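Local coordinates for putative adhesin (Bacteroides thetaiotaomicron, PDB 4QDG), which probably serves as a cell-surface anchor or adhesin subunit of Bacteroides pili, as a lipoprotein of the FimB/Mfa2 family that binds magnesium, at residues M258-L263 / Q270-R275; M281-F284 / E290-K293; N178-F181 / L187-N190. All coordinates share one frame; numbering follows the deposited sequence.

The three contacts follow one another along the chain, interaction 3 first, then interactions 1 and 2, and none touches another. Interactions 1 and 3 are buried, whereas interaction 2 lies at the surface, its centre about 25 Å from the centre of the chain. Helix packing in 258-263 / 270-275 rests mainly on side chains, an aliphatic chain over an aromatic face, beside a magnesium site. Both 281-284 / 290-293 and 178-181 / 187-190 instead pair a strand with the loop that follows it, through one direct backbone hydrogen bond and a water; the former adds an aromatic edge-to-face pair, the latter leucine packing and a methyl over a phenyl face. Helix 269-275 leads directly into strand 278-285 and so connects interactions 1 and 2.

Interaction 1: residues M258-L263 / Q270-R275; sequences MLKSDL and QEFLDR. With MG (magnesium ion), chain D.
Phe272 and Lys260 both hold CG away from their own backbone N (chi1 172° and -164°), which sends the phenyl ring across the gap between the helices and carries Lys260 CG over the root of that ring, next to CB. Lys260 CB itself stands over the ring centre, 3.7 Å from the centroid and 9° off the normal, a CH-pi contact. Lys260 CG lies 3.6 Å from Phe272 CG. Beyond that the lysine chain bends at chi2 and chi3 and leaves the ring; the ammonium NZ is hydrogen-bonded to Ser269 OG and Met267 O, in and just before helix 269-275. At the rim of the ring, in its plane, Leu259 CD2 meets Phe272 CZ at 4.0 Å, its side chain running roughly perpendicular to the phenylalanine. On helix 269-275, Arg275 NE bonds Glu271 OE2 at 2.6 Å, in the guanidinium plane and through the carboxylate's anti lone pair, a salt bridge one turn apart. Leu273 O binds magnesium at 2.2 Å, and water 1, Asn151 OD1 and Glu276 O complete the ligands seen. Two consecutive helices thus pack through one aromatic side chain, the second carrying a backbone carbonyl into a magnesium site.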
HETATM    1  N   MSE A 258      -6.255  -9.684 -13.798  1.00 26.32           N
HETATM    2  CA  MSE A 258      -6.523 -10.987 -14.449  1.00 28.26           C
HETATM    3  C   MSE A 258      -6.608 -12.074 -13.353  1.00 31.84           C
HETATM    4  O   MSE A 258      -7.299 -13.067 -13.545  1.00 32.08           O
HETATM    5  CB  MSE A 258      -5.489 -11.383 -15.521  1.00 30.03           C
HETATM    6  CG  MSE A 258      -5.448 -10.485 -16.727  1.00 37.17           C
HETATM    7 SE   MSE A 258      -3.753 -10.784 -17.731  0.75 46.28          SE
HETATM    8  CE  MSE A 258      -3.943  -9.230 -19.065  1.00 42.80           C
ATOM      9  N   LEU A 259      -5.947 -11.851 -12.186  1.00 26.49           N
ATOM     10  CA  LEU A 259      -6.069 -12.766 -11.065  1.00 26.76           C
ATOM     11  C   LEU A 259      -7.466 -12.579 -10.425  1.00 33.72           C
ATOM     12  O   LEU A 259      -8.120 -13.560 -10.087  1.00 34.63           O
ATOM     13  CB  LEU A 259      -4.947 -12.551 -10.025  1.00 26.02           C
ATOM     14  CG  LEU A 259      -5.058 -13.406  -8.741  1.00 29.74           C
ATOM     15  CD1 LEU A 259      -4.767 -14.863  -9.055  1.00 29.80           C
ATOM     16  CD2 LEU A 259      -4.090 -12.926  -7.680  1.00 29.94           C
ATOM     17  N   LYS A 260      -7.917 -11.320 -10.275  1.00 30.51           N
ATOM     18  CA  LYS A 260      -9.229 -11.032  -9.714  1.00 30.49           C
ATOM     19  C   LYS A 260     -10.341 -11.648 -10.567  1.00 34.31           C
ATOM     20  O   LYS A 260     -11.211 -12.315 -10.025  1.00 33.79           O
ATOM     21  CB  LYS A 260      -9.449  -9.536  -9.572  1.00 31.69           C
ATOM     22  CG  LYS A 260     -10.621  -9.182  -8.647  1.00 37.62           C
ATOM     23  CD  LYS A 260     -11.378  -7.954  -9.132  1.00 40.07           C
ATOM     24  CE  LYS A 260     -12.379  -8.295 -10.222  1.00 42.88           C
ATOM     25  NZ  LYS A 260     -13.098  -7.080 -10.680  1.00 62.11           N
ATOM     26  N   SER A 261     -10.270 -11.493 -11.894  1.00 32.27           N
ATOM     27  CA  SER A 261     -11.271 -12.018 -12.827  1.00 32.80           C
ATOM     28  C   SER A 261     -11.401 -13.536 -12.726  1.00 39.03           C
ATOM     29  O   SER A 261     -12.495 -14.060 -12.884  1.00 40.80           O
ATOM     30  CB  SER A 261     -10.929 -11.603 -14.251  1.00 34.42           C
ATOM     31  OG  SER A 261     -10.983 -10.183 -14.319  1.00 45.26           O
ATOM     32  N   ASP A 262     -10.296 -14.223 -12.421  1.00 36.14           N
ATOM     33  CA  ASP A 262     -10.222 -15.665 -12.241  1.00 37.48           C
ATOM     34  C   ASP A 262     -10.749 -16.133 -10.882  1.00 39.79           C
ATOM     35  O   ASP A 262     -11.589 -17.020 -10.829  1.00 40.38           O
ATOM     36  CB  ASP A 262      -8.765 -16.123 -12.366  1.00 40.37           C
ATOM     37  CG  ASP A 262      -8.348 -16.646 -13.713  1.00 67.81           C
ATOM     38  OD1 ASP A 262      -8.597 -15.945 -14.727  1.00 72.61           O
ATOM     39  OD2 ASP A 262      -7.665 -17.705 -13.754  1.00 79.13           O
ATOM     40  N   LEU A 263     -10.249 -15.562  -9.788  1.00 35.00           N
ATOM     41  CA  LEU A 263     -10.598 -16.087  -8.480  1.00 34.74           C
ATOM     42  C   LEU A 263     -11.551 -15.257  -7.658  1.00 35.72           C
ATOM     43  O   LEU A 263     -12.071 -15.781  -6.672  1.00 36.34           O
ATOM     44  CB  LEU A 263      -9.307 -16.292  -7.656  1.00 34.54           C
ATOM     45  CG  LEU A 263      -8.234 -17.273  -8.200  1.00 39.58           C
ATOM     46  CD1 LEU A 263      -7.075 -17.360  -7.253  1.00 39.16           C
ATOM     47  CD2 LEU A 263      -8.806 -18.677  -8.443  1.00 43.27           C
ATOM     48  N   GLN A 270     -11.067  -2.055  -7.348  1.00 29.43           N
ATOM     49  CA  GLN A 270     -10.338  -1.189  -6.404  1.00 29.67           C
ATOM     50  C   GLN A 270     -10.178  -1.863  -5.033  1.00 30.67           C
ATOM     51  O   GLN A 270      -9.100  -1.792  -4.444  1.00 28.91           O
ATOM     52  CB  GLN A 270     -10.997   0.204  -6.257  1.00 30.96           C
ATOM     53  CG  GLN A 270     -10.045   1.206  -5.579  1.00 34.56           C
ATOM     54  CD  GLN A 270      -8.671   1.248  -6.240  1.00 35.96           C
ATOM     55  OE1 GLN A 270      -8.537   1.537  -7.431  1.00 32.65           O
ATOM     56  NE2 GLN A 270      -7.631   0.890  -5.501  1.00 25.35           N
ATOM     57  N   GLU A 271     -11.230  -2.543  -4.557  1.00 27.87           N
ATOM     58  CA  GLU A 271     -11.226  -3.293  -3.281  1.00 27.01           C
ATOM     59  C   GLU A 271     -10.142  -4.361  -3.280  1.00 28.89           C
ATOM     60  O   GLU A 271      -9.451  -4.528  -2.276  1.00 29.18           O
ATOM     61  CB  GLU A 271     -12.594  -3.930  -3.009  1.00 28.56           C
ATOM     62  CG  GLU A 271     -12.630  -4.774  -1.739  1.00 36.48           C
ATOM     63  CD  GLU A 271     -13.996  -5.257  -1.288  1.00 51.76           C
ATOM     64  OE1 GLU A 271     -14.983  -5.041  -2.022  1.00 49.67           O
ATOM     65  OE2 GLU A 271     -14.080  -5.859  -0.195  1.00 47.81           O
ATOM     66  N   PHE A 272     -10.023  -5.099  -4.388  1.00 25.43           N
ATOM     67  CA  PHE A 272      -9.002  -6.127  -4.616  1.00 24.73           C
ATOM     68  C   PHE A 272      -7.608  -5.472  -4.574  1.00 27.08           C
ATOM     69  O   PHE A 272      -6.704  -5.975  -3.882  1.00 27.03           O
ATOM     70  CB  PHE A 272      -9.262  -6.824  -5.984  1.00 26.09           C
ATOM     71  CG  PHE A 272      -8.190  -7.780  -6.436  1.00 27.03           C
ATOM     72  CD1 PHE A 272      -8.061  -9.034  -5.848  1.00 30.34           C
ATOM     73  CD2 PHE A 272      -7.283  -7.415  -7.431  1.00 27.09           C
ATOM     74  CE1 PHE A 272      -7.049  -9.917  -6.252  1.00 30.93           C
ATOM     75  CE2 PHE A 272      -6.280  -8.294  -7.835  1.00 30.09           C
ATOM     76  CZ  PHE A 272      -6.181  -9.544  -7.251  1.00 29.55           C
ATOM     77  N   LEU A 273      -7.444  -4.335  -5.282  1.00 21.06           N
ATOM     78  CA  LEU A 273      -6.151  -3.630  -5.299  1.00 21.57           C
ATOM     79  C   LEU A 273      -5.793  -3.044  -3.934  1.00 25.49           C
ATOM     80  O   LEU A 273      -4.599  -2.900  -3.643  1.00 23.37           O
ATOM     81  CB  LEU A 273      -6.113  -2.535  -6.352  1.00 22.21           C
ATOM     82  CG  LEU A 273      -6.272  -2.980  -7.807  1.00 26.84           C
ATOM     83  CD1 LEU A 273      -6.572  -1.775  -8.691  1.00 26.21           C
ATOM     84  CD2 LEU A 273      -5.018  -3.754  -8.296  1.00 25.86           C
ATOM     85  N   ASP A 274      -6.824  -2.719  -3.091  1.00 22.94           N
ATOM     86  CA  ASP A 274      -6.571  -2.205  -1.742  1.00 23.56           C
ATOM     87  C   ASP A 274      -6.429  -3.323  -0.727  1.00 28.28           C
ATOM     88  O   ASP A 274      -5.523  -3.241   0.091  1.00 29.41           O
ATOM     89  CB  ASP A 274      -7.652  -1.228  -1.266  1.00 26.05           C
ATOM     90  CG  ASP A 274      -7.853  -0.006  -2.120  1.00 32.98           C
ATOM     91  OD1 ASP A 274      -6.850   0.552  -2.589  1.00 34.60           O
ATOM     92  OD2 ASP A 274      -9.029   0.436  -2.263  1.00 37.20           O
ATOM     93  N   ARG A 275      -7.279  -4.366  -0.770  1.00 26.25           N
ATOM     94  CA  ARG A 275      -7.209  -5.471   0.213  1.00 27.57           C
ATOM     95  C   ARG A 275      -5.903  -6.278   0.117  1.00 29.28           C
ATOM     96  O   ARG A 275      -5.399  -6.730   1.127  1.00 27.98           O
ATOM     97  CB  ARG A 275      -8.389  -6.441   0.075  1.00 26.52           C
ATOM     98  CG  ARG A 275      -9.681  -5.925   0.648  1.00 30.70           C
ATOM     99  CD  ARG A 275     -10.694  -7.054   0.691  1.00 26.95           C
ATOM    100  NE  ARG A 275     -11.982  -6.585   1.188  1.00 31.01           N
ATOM    101  CZ  ARG A 275     -12.335  -6.543   2.474  1.00 39.78           C
ATOM    102  NH1 ARG A 275     -11.505  -6.988   3.417  1.00 24.66           N
ATOM    103  NH2 ARG A 275     -13.527  -6.080   2.825  1.00 31.80           N
TER
HETATM  104 MG    MG D 402      -2.980  -3.076  -2.123  1.00 29.32          MG
HETATM  105  O   HOH W   1      -2.548  -2.058  -0.271  1.00 19.08           O

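Interaction 2: residues M281-F284 / E290-K293; sequences MIFF and EWIK
Phe283 drives the edge of its ring into one face of the Trp291 indole, and this pair is the tight part of the contact. The planes stand at 77° and the phenyl and pyrrole centroids are 5.1 Å apart, an edge-to-face stack in which Phe283 CD2 comes within 3.5 Å of Trp291 CE2. With CG anti to its backbone N (chi1 171°), Trp291 swings its indole back toward the strand. The opposite face of the indole is covered by Lys293 CG, so the ring is held between a phenyl edge and an aliphatic chain. Beside this packing, Ile292 N donates a hydrogen bond of 2.9 Å to Phe284 O, which also lies at the indole edge near CD1. Water 2 bridges strand and loop: it accepts from Phe284 N and, weakly, from Trp291 NE1, and lies 2.8 Å from Ile292 O, to which it can donate. The looser side belongs to Phe284, whose ring leads away from the loop with one face against Ile282 CG2, and to exposed Glu290, which starts its side chain away from the strand. Strand 278-285 runs here between strands 140-159 and 295-298, while Ile248 and Ile250 of strand 246-251, with Tyr255 of helix 252-263, pack against the tryptophan.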
HETATM    1  N   MSE A 281       4.717 -12.121  -8.868  1.00 28.21           N
HETATM    2  CA  MSE A 281       4.483 -12.387 -10.283  1.00 28.02           C
HETATM    3  C   MSE A 281       5.641 -13.152 -10.880  1.00 29.64           C
HETATM    4  O   MSE A 281       6.773 -12.677 -10.848  1.00 27.60           O
HETATM    5  CB  MSE A 281       4.266 -11.091 -11.056  1.00 30.10           C
HETATM    6  CG  MSE A 281       3.160 -10.221 -10.518  1.00 37.47           C
HETATM    7 SE   MSE A 281       3.090  -8.560 -11.542  0.75 45.96          SE
HETATM    8  CE  MSE A 281       2.139  -9.235 -13.129  1.00 41.10           C
ATOM      9  N   ILE A 282       5.349 -14.319 -11.444  1.00 25.33           N
ATOM     10  CA  ILE A 282       6.368 -15.155 -12.073  1.00 25.50           C
ATOM     11  C   ILE A 282       6.199 -15.085 -13.584  1.00 30.71           C
ATOM     12  O   ILE A 282       5.133 -15.413 -14.103  1.00 27.63           O
ATOM     13  CB  ILE A 282       6.369 -16.624 -11.569  1.00 27.84           C
ATOM     14  CG1 ILE A 282       6.473 -16.674 -10.018  1.00 27.41           C
ATOM     15  CG2 ILE A 282       7.512 -17.403 -12.235  1.00 29.60           C
ATOM     16  CD1 ILE A 282       6.188 -18.012  -9.423  1.00 35.95           C
ATOM     17  N   PHE A 283       7.259 -14.640 -14.266  1.00 27.98           N
ATOM     18  CA  PHE A 283       7.327 -14.584 -15.717  1.00 27.34           C
ATOM     19  C   PHE A 283       8.260 -15.707 -16.182  1.00 30.16           C
ATOM     20  O   PHE A 283       9.349 -15.882 -15.625  1.00 29.10           O
ATOM     21  CB  PHE A 283       7.801 -13.198 -16.202  1.00 28.54           C
ATOM     22  CG  PHE A 283       6.872 -12.050 -15.857  1.00 29.45           C
ATOM     23  CD1 PHE A 283       6.940 -11.422 -14.618  1.00 32.21           C
ATOM     24  CD2 PHE A 283       5.951 -11.577 -16.784  1.00 30.81           C
ATOM     25  CE1 PHE A 283       6.080 -10.361 -14.300  1.00 32.48           C
ATOM     26  CE2 PHE A 283       5.092 -10.522 -16.466  1.00 33.98           C
ATOM     27  CZ  PHE A 283       5.169  -9.914 -15.225  1.00 32.09           C
ATOM     28  N   PHE A 284       7.825 -16.481 -17.178  1.00 27.12           N
ATOM     29  CA  PHE A 284       8.630 -17.597 -17.688  1.00 26.79           C
ATOM     30  C   PHE A 284       9.400 -17.157 -18.927  1.00 29.09           C
ATOM     31  O   PHE A 284       8.856 -16.449 -19.779  1.00 28.19           O
ATOM     32  CB  PHE A 284       7.773 -18.846 -17.947  1.00 28.26           C
ATOM     33  CG  PHE A 284       7.128 -19.321 -16.670  1.00 29.76           C
ATOM     34  CD1 PHE A 284       7.824 -20.145 -15.785  1.00 34.06           C
ATOM     35  CD2 PHE A 284       5.856 -18.889 -16.312  1.00 28.90           C
ATOM     36  CE1 PHE A 284       7.237 -20.562 -14.589  1.00 34.27           C
ATOM     37  CE2 PHE A 284       5.288 -19.271 -15.107  1.00 32.00           C
ATOM     38  CZ  PHE A 284       5.984 -20.093 -14.243  1.00 31.13           C
ATOM     39  N   GLU A 290      13.931 -14.275 -23.328  1.00 34.25           N
ATOM     40  CA  GLU A 290      12.798 -13.506 -23.813  1.00 33.16           C
ATOM     41  C   GLU A 290      11.595 -14.026 -23.075  1.00 33.13           C
ATOM     42  O   GLU A 290      11.582 -15.199 -22.682  1.00 32.96           O
ATOM     43  CB  GLU A 290      12.641 -13.615 -25.340  1.00 35.33           C
ATOM     44  CG  GLU A 290      13.568 -12.655 -26.073  1.00 49.43           C
ATOM     45  CD  GLU A 290      13.523 -12.694 -27.589  1.00 88.45           C
ATOM     46  OE1 GLU A 290      12.446 -12.980 -28.164  1.00 85.88           O
ATOM     47  OE2 GLU A 290      14.575 -12.405 -28.203  1.00 93.17           O
ATOM     48  N   TRP A 291      10.606 -13.173 -22.842  1.00 27.71           N
ATOM     49  CA  TRP A 291       9.432 -13.592 -22.094  1.00 26.24           C
ATOM     50  C   TRP A 291       8.467 -14.432 -22.958  1.00 31.17           C
ATOM     51  O   TRP A 291       8.100 -14.018 -24.063  1.00 30.99           O
ATOM     52  CB  TRP A 291       8.736 -12.352 -21.492  1.00 24.63           C
ATOM     53  CG  TRP A 291       7.396 -12.607 -20.864  1.00 25.15           C
ATOM     54  CD1 TRP A 291       7.044 -13.663 -20.072  1.00 27.51           C
ATOM     55  CD2 TRP A 291       6.276 -11.717 -20.864  1.00 25.14           C
ATOM     56  NE1 TRP A 291       5.739 -13.536 -19.666  1.00 26.87           N
ATOM     57  CE2 TRP A 291       5.252 -12.332 -20.102  1.00 28.53           C
ATOM     58  CE3 TRP A 291       6.041 -10.447 -21.414  1.00 26.61           C
ATOM     59  CZ2 TRP A 291       4.002 -11.732 -19.902  1.00 27.26           C
ATOM     60  CZ3 TRP A 291       4.805  -9.848 -21.199  1.00 27.53           C
ATOM     61  CH2 TRP A 291       3.800 -10.493 -20.463  1.00 27.79           C
ATOM     62  N   ILE A 292       8.063 -15.614 -22.440  1.00 27.15           N
ATOM     63  CA  ILE A 292       7.075 -16.490 -23.090  1.00 28.26           C
ATOM     64  C   ILE A 292       5.708 -15.907 -22.710  1.00 32.41           C
ATOM     65  O   ILE A 292       5.215 -16.101 -21.592  1.00 30.05           O
ATOM     66  CB  ILE A 292       7.254 -17.981 -22.702  1.00 32.40           C
ATOM     67  CG1 ILE A 292       8.713 -18.430 -22.901  1.00 32.59           C
ATOM     68  CG2 ILE A 292       6.268 -18.873 -23.496  1.00 34.49           C
ATOM     69  CD1 ILE A 292       9.107 -19.764 -22.247  1.00 28.82           C
ATOM     70  N   LYS A 293       5.142 -15.109 -23.624  1.00 31.10           N
ATOM     71  CA  LYS A 293       3.925 -14.348 -23.394  1.00 29.56           C
ATOM     72  C   LYS A 293       2.666 -15.226 -23.535  1.00 35.32           C
ATOM     73  O   LYS A 293       1.778 -14.929 -24.335  1.00 37.18           O
ATOM     74  CB  LYS A 293       3.916 -13.137 -24.333  1.00 31.15           C
ATOM     75  CG  LYS A 293       3.132 -11.937 -23.781  1.00 52.69           C
ATOM     76  CD  LYS A 293       3.289 -10.700 -24.677  1.00 60.39           C
ATOM     77  CE  LYS A 293       2.569  -9.484 -24.130  1.00 67.98           C
ATOM     78  NZ  LYS A 293       3.313  -8.220 -24.428  1.00 72.24           N
TER
HETATM   79  O   HOH W   2       5.614 -16.183 -18.856  1.00 29.61           O

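Interaction 3: residues N178-F181 / L187-N190; sequences NILF and LLEN
Leu180 and Leu188 join through their backbones, and Phe181 with Leu187 forms a single beta bridge, by which the loop after strand 180-181 lies along that outermost strand of a small three-stranded antiparallel sheet. The direct hydrogen bonding is sparse: Leu188 N donates to Leu180 O at 2.8 Å. Water 3 adds a second link, accepting from Leu180 N and lying 2.6 Å from Leu188 O, to which it can donate. The same Leu180 O also receives a CA-H...O contact from Leu187 CA. Strand 107-110 pairs with the far side of strand 180-181, and the Asn178 amide is hydrogen-bonded to Tyr195 OH and Arg225 O. Van der Waals contacts fall into two groups. In one, chi1 of Leu180 (-175°) carries the isobutyl group toward Leu188 and Asn190: Leu180 CD2 meets Leu188 CB at 3.8 Å, while Asn190 comes across at about a right angle, its CB against Leu180 CB and its amide oxygen touching the CD2 methyl. In the other, Leu187 places CD1 against Asn178 CB at 3.6 Å. The remaining Leu187 methyl makes a CH-pi contact over one face of Phe181, CD2 standing 4.0 Å from the ring centroid and displaced toward the rim, near CE2.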
ATOM      1  N   ASN A 178       1.552   7.953  -8.364  1.00 28.89           N
ATOM      2  CA  ASN A 178       0.722   7.627  -7.201  1.00 29.00           C
ATOM      3  C   ASN A 178       1.329   8.030  -5.846  1.00 31.37           C
ATOM      4  O   ASN A 178       1.014   7.388  -4.860  1.00 29.73           O
ATOM      5  CB  ASN A 178       0.469   6.087  -7.205  1.00 26.51           C
ATOM      6  CG  ASN A 178       1.705   5.233  -7.056  1.00 30.14           C
ATOM      7  OD1 ASN A 178       2.816   5.684  -7.301  1.00 26.31           O
ATOM      8  ND2 ASN A 178       1.539   3.956  -6.649  1.00 21.47           N
ATOM      9  N   ILE A 179       2.175   9.069  -5.778  1.00 30.47           N
ATOM     10  CA  ILE A 179       2.835   9.411  -4.515  1.00 30.26           C
ATOM     11  C   ILE A 179       2.179  10.610  -3.791  1.00 34.98           C
ATOM     12  O   ILE A 179       2.638  10.967  -2.699  1.00 34.91           O
ATOM     13  CB  ILE A 179       4.361   9.617  -4.669  1.00 33.17           C
ATOM     14  CG1 ILE A 179       4.713  10.891  -5.455  1.00 35.30           C
ATOM     15  CG2 ILE A 179       5.037   8.361  -5.209  1.00 32.40           C
ATOM     16  CD1 ILE A 179       6.011  11.524  -5.002  1.00 36.46           C
ATOM     17  N   LEU A 180       1.106  11.194  -4.367  1.00 30.77           N
ATOM     18  CA  LEU A 180       0.373  12.306  -3.760  1.00 30.61           C
ATOM     19  C   LEU A 180      -1.083  11.918  -3.529  1.00 31.96           C
ATOM     20  O   LEU A 180      -1.781  11.551  -4.473  1.00 30.51           O
ATOM     21  CB  LEU A 180       0.465  13.581  -4.626  1.00 31.64           C
ATOM     22  CG  LEU A 180      -0.171  14.861  -4.047  1.00 37.64           C
ATOM     23  CD1 LEU A 180       0.531  15.312  -2.751  1.00 37.79           C
ATOM     24  CD2 LEU A 180      -0.155  16.013  -5.086  1.00 42.14           C
ATOM     25  N   PHE A 181      -1.525  11.996  -2.270  1.00 28.52           N
ATOM     26  CA  PHE A 181      -2.902  11.688  -1.882  1.00 28.38           C
ATOM     27  C   PHE A 181      -3.676  12.952  -1.529  1.00 34.25           C
ATOM     28  O   PHE A 181      -3.149  13.801  -0.809  1.00 33.01           O
ATOM     29  CB  PHE A 181      -2.937  10.741  -0.662  1.00 28.85           C
ATOM     30  CG  PHE A 181      -2.370   9.365  -0.870  1.00 29.30           C
ATOM     31  CD1 PHE A 181      -1.016   9.115  -0.666  1.00 32.11           C
ATOM     32  CD2 PHE A 181      -3.198   8.296  -1.208  1.00 28.68           C
ATOM     33  CE1 PHE A 181      -0.495   7.828  -0.842  1.00 30.67           C
ATOM     34  CE2 PHE A 181      -2.677   7.005  -1.369  1.00 29.68           C
ATOM     35  CZ  PHE A 181      -1.334   6.776  -1.168  1.00 26.97           C
ATOM     36  N   LEU A 187      -5.771   9.443  -5.306  1.00 28.41           N
ATOM     37  CA  LEU A 187      -4.496   9.925  -5.833  1.00 28.30           C
ATOM     38  C   LEU A 187      -4.682  11.210  -6.601  1.00 35.09           C
ATOM     39  O   LEU A 187      -5.694  11.389  -7.279  1.00 35.40           O
ATOM     40  CB  LEU A 187      -3.805   8.884  -6.749  1.00 26.56           C
ATOM     41  CG  LEU A 187      -3.414   7.564  -6.098  1.00 26.58           C
ATOM     42  CD1 LEU A 187      -3.082   6.524  -7.152  1.00 21.76           C
ATOM     43  CD2 LEU A 187      -2.281   7.748  -5.020  1.00 23.24           C
ATOM     44  N   LEU A 188      -3.686  12.101  -6.497  1.00 33.64           N
ATOM     45  CA  LEU A 188      -3.625  13.369  -7.216  1.00 35.24           C
ATOM     46  C   LEU A 188      -2.487  13.335  -8.229  1.00 36.59           C
ATOM     47  O   LEU A 188      -1.371  13.021  -7.844  1.00 35.01           O
ATOM     48  CB  LEU A 188      -3.409  14.531  -6.242  1.00 36.50           C
ATOM     49  CG  LEU A 188      -4.588  14.976  -5.384  1.00 42.22           C
ATOM     50  CD1 LEU A 188      -4.139  16.041  -4.413  1.00 42.08           C
ATOM     51  CD2 LEU A 188      -5.736  15.550  -6.230  1.00 46.04           C
ATOM     52  N   GLU A 189      -2.738  13.706  -9.491  1.00 33.91           N
ATOM     53  CA  GLU A 189      -1.704  13.719 -10.542  1.00 33.38           C
ATOM     54  C   GLU A 189      -0.552  14.661 -10.151  1.00 38.62           C
ATOM     55  O   GLU A 189      -0.778  15.840  -9.895  1.00 39.82           O
ATOM     56  CB  GLU A 189      -2.314  14.093 -11.899  1.00 34.80           C
ATOM     57  CG  GLU A 189      -1.422  13.706 -13.064  1.00 41.22           C
ATOM     58  CD  GLU A 189      -2.036  13.770 -14.452  1.00 59.94           C
ATOM     59  OE1 GLU A 189      -3.267  13.975 -14.561  1.00 57.34           O
ATOM     60  OE2 GLU A 189      -1.277  13.619 -15.435  1.00 56.06           O
ATOM     61  N   ASN A 190       0.670  14.115 -10.041  1.00 35.31           N
ATOM     62  CA  ASN A 190       1.828  14.866  -9.556  1.00 35.11           C
ATOM     63  C   ASN A 190       3.092  14.639 -10.416  1.00 39.10           C
ATOM     64  O   ASN A 190       4.145  15.231 -10.149  1.00 40.75           O
ATOM     65  CB  ASN A 190       2.098  14.451  -8.097  1.00 35.48           C
ATOM     66  CG  ASN A 190       3.044  15.366  -7.353  1.00 58.90           C
ATOM     67  OD1 ASN A 190       2.814  16.567  -7.218  1.00 55.07           O
ATOM     68  ND2 ASN A 190       4.157  14.834  -6.902  1.00 48.57           N
TER
HETATM   69  O   HOH W   3      -0.042  10.861  -7.268  1.00 31.96           O